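Local coordinates for galectin-1 (Bufo arenarum, PDB 1A78), which binds beta-galactosides, and probably a wide array of complex carbohydrates, as a homodimeric lectin, and may regulate apoptosis and cell differentiation, at residues 42-46 with 97-101. Residues are numbered along the deposited sequence; the frame is centred on the assembly and turned at random.
Sequences FLLHF and IIIKF. With YIO (1-thio-beta-D-galactopyranose), chain C.
I97 meets two consecutive leucines of 42-46, a neat example of how the sheets of a galectin beta sandwich pack, here with 42-46 and 97-101 meeting through side chains alone. Its CD1 approaches L43 CD2 at 4.4 Å, while its CG2 branch, anti to the backbone N, lies 4.1 Å from L44 CD2. Both leucines can turn toward I97 because they face L35 together in a classic beta bulge, at the corner the chain turns at L43.

Two residues on, the I99 and L44 side chains reach toward each other tip to tip, I99 CG1 being 4.1 Å from L44 CD2, and the other branch of I99 crosses obliquely to the ring of F46, with CG2 3.8 Å from CE2. L44 CD2 thus sits over the groove between I97 CG2 and I99 CG1, and F90 and F109 from the strands flanking 96-101 also touch this leucine.

F101 closes the row. With chi1 at -58°, CG sits beside the backbone N, and the ring swings back toward F46, which comes from the opposite direction. F46 CZ stands 3.5 Å from F101 CE1, near the ring plane at the F101 edge; I59 touches both phenylalanines.

The strand segments 44-46 and 97-101 run nearly parallel, 17° apart, with axes 10.6 Å from each other at closest approach, and no hydrogen bond spans the gap. H45, between L44 and F46, is turned to the other side of its sheet, where NE2 gives a weak hydrogen bond to O4 of the thiogalactose (2.9 Å, 123°); N34 OD1 holds ND1 and W69 meets the ring edge-to-face. The chemistry therefore divides by face: alternation from L44 to F46 puts hydrocarbon and aromatic groups into the buried interior and a polar imidazole at the sugar, so the galactose-binding surface is backed directly by the sandwich core.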
# COMPACT_ATOMS: atom_id res chain seq x y z
N PHE A 42 1.14 3.15 -17.75
CA PHE A 42 0.67 1.90 -17.16
C PHE A 42 1.15 0.74 -17.99
O PHE A 42 1.12 0.79 -19.21
CB PHE A 42 -0.86 1.84 -17.13
CG PHE A 42 -1.50 2.91 -16.28
CD1 PHE A 42 -0.82 3.48 -15.19
CD2 PHE A 42 -2.81 3.31 -16.54
CE1 PHE A 42 -1.44 4.42 -14.37
CE2 PHE A 42 -3.44 4.27 -15.72
CZ PHE A 42 -2.75 4.82 -14.63
N LEU A 43 1.71 -0.27 -17.34
CA LEU A 43 2.14 -1.48 -18.03
C LEU A 43 0.82 -2.23 -18.18
O LEU A 43 0.56 -2.82 -19.22
CB LEU A 43 3.11 -2.27 -17.16
CG LEU A 43 4.32 -2.92 -17.83
CD1 LEU A 43 5.17 -1.88 -18.57
CD2 LEU A 43 5.16 -3.62 -16.75
N LEU A 44 -0.05 -2.09 -17.18
CA LEU A 44 -1.36 -2.71 -17.18
C LEU A 44 -2.42 -1.86 -16.52
O LEU A 44 -2.24 -1.44 -15.39
CB LEU A 44 -1.34 -4.06 -16.42
CG LEU A 44 -2.74 -4.73 -16.17
CD1 LEU A 44 -3.45 -5.06 -17.50
CD2 LEU A 44 -2.61 -6.01 -15.37
N HIS A 45 -3.50 -1.57 -17.26
CA HIS A 45 -4.68 -0.87 -16.75
C HIS A 45 -5.77 -1.97 -16.85
O HIS A 45 -6.15 -2.39 -17.95
CB HIS A 45 -5.09 0.34 -17.60
CG HIS A 45 -6.47 0.86 -17.32
ND1 HIS A 45 -6.76 1.72 -16.28
CD2 HIS A 45 -7.65 0.65 -17.96
CE1 HIS A 45 -8.05 2.02 -16.28
NE2 HIS A 45 -8.62 1.38 -17.29
N PHE A 46 -6.17 -2.46 -15.68
CA PHE A 46 -7.17 -3.52 -15.53
C PHE A 46 -8.50 -2.86 -15.15
O PHE A 46 -8.70 -2.48 -14.01
CB PHE A 46 -6.68 -4.45 -14.42
CG PHE A 46 -7.64 -5.51 -14.05
CD1 PHE A 46 -8.61 -5.27 -13.08
CD2 PHE A 46 -7.59 -6.74 -14.67
CE1 PHE A 46 -9.53 -6.25 -12.76
CE2 PHE A 46 -8.51 -7.74 -14.34
CZ PHE A 46 -9.48 -7.49 -13.39
N ILE A 97 1.91 -10.52 -17.86
CA ILE A 97 1.46 -10.38 -16.49
C ILE A 97 0.29 -11.32 -16.40
O ILE A 97 -0.57 -11.32 -17.26
CB ILE A 97 1.00 -8.94 -16.19
CG1 ILE A 97 2.22 -8.01 -16.20
CG2 ILE A 97 0.24 -8.89 -14.86
CD1 ILE A 97 1.93 -6.52 -16.09
N ILE A 98 0.30 -12.20 -15.40
CA ILE A 98 -0.78 -13.14 -15.22
C ILE A 98 -1.74 -12.59 -14.18
O ILE A 98 -1.30 -12.18 -13.10
CB ILE A 98 -0.22 -14.52 -14.81
CG1 ILE A 98 0.62 -15.07 -15.97
CG2 ILE A 98 -1.34 -15.48 -14.41
CD1 ILE A 98 1.82 -15.93 -15.56
N ILE A 99 -3.03 -12.52 -14.52
CA ILE A 99 -4.06 -12.02 -13.62
C ILE A 99 -4.92 -13.21 -13.15
O ILE A 99 -5.41 -13.98 -13.97
CB ILE A 99 -4.99 -10.98 -14.32
CG1 ILE A 99 -4.17 -9.80 -14.89
CG2 ILE A 99 -6.01 -10.43 -13.33
CD1 ILE A 99 -3.67 -9.97 -16.31
N LYS A 100 -5.10 -13.36 -11.83
CA LYS A 100 -5.87 -14.47 -11.29
C LYS A 100 -6.93 -13.94 -10.35
O LYS A 100 -6.70 -13.00 -9.60
CB LYS A 100 -4.98 -15.48 -10.57
CG LYS A 100 -3.50 -15.37 -10.93
CD LYS A 100 -2.75 -16.69 -10.75
CE LYS A 100 -1.22 -16.51 -10.96
NZ LYS A 100 -0.42 -17.80 -10.84
N PHE A 101 -8.11 -14.56 -10.43
CA PHE A 101 -9.26 -14.16 -9.63
C PHE A 101 -9.47 -15.17 -8.54
O PHE A 101 -9.10 -16.34 -8.69
CB PHE A 101 -10.51 -14.08 -10.54
CG PHE A 101 -10.35 -13.12 -11.70
CD1 PHE A 101 -10.13 -11.76 -11.47
CD2 PHE A 101 -10.33 -13.59 -13.01
CE1 PHE A 101 -9.87 -10.90 -12.53
CE2 PHE A 101 -10.07 -12.74 -14.07
CZ PHE A 101 -9.84 -11.39 -13.83
C1 YIO C . -11.01 4.45 -22.15
C2 YIO C . -11.24 4.77 -20.69
C3 YIO C . -9.94 4.66 -19.93
C4 YIO C . -9.43 3.25 -20.07
C5 YIO C . -9.26 2.92 -21.55
C6 YIO C . -8.87 1.48 -21.78
O2 YIO C . -11.75 6.08 -20.57
O3 YIO C . -10.17 4.93 -18.56
O4 YIO C . -10.35 2.36 -19.45
O5 YIO C . -10.49 3.13 -22.28
O6 YIO C . -8.34 1.34 -23.09
S1 YIO C . -12.68 4.33 -22.86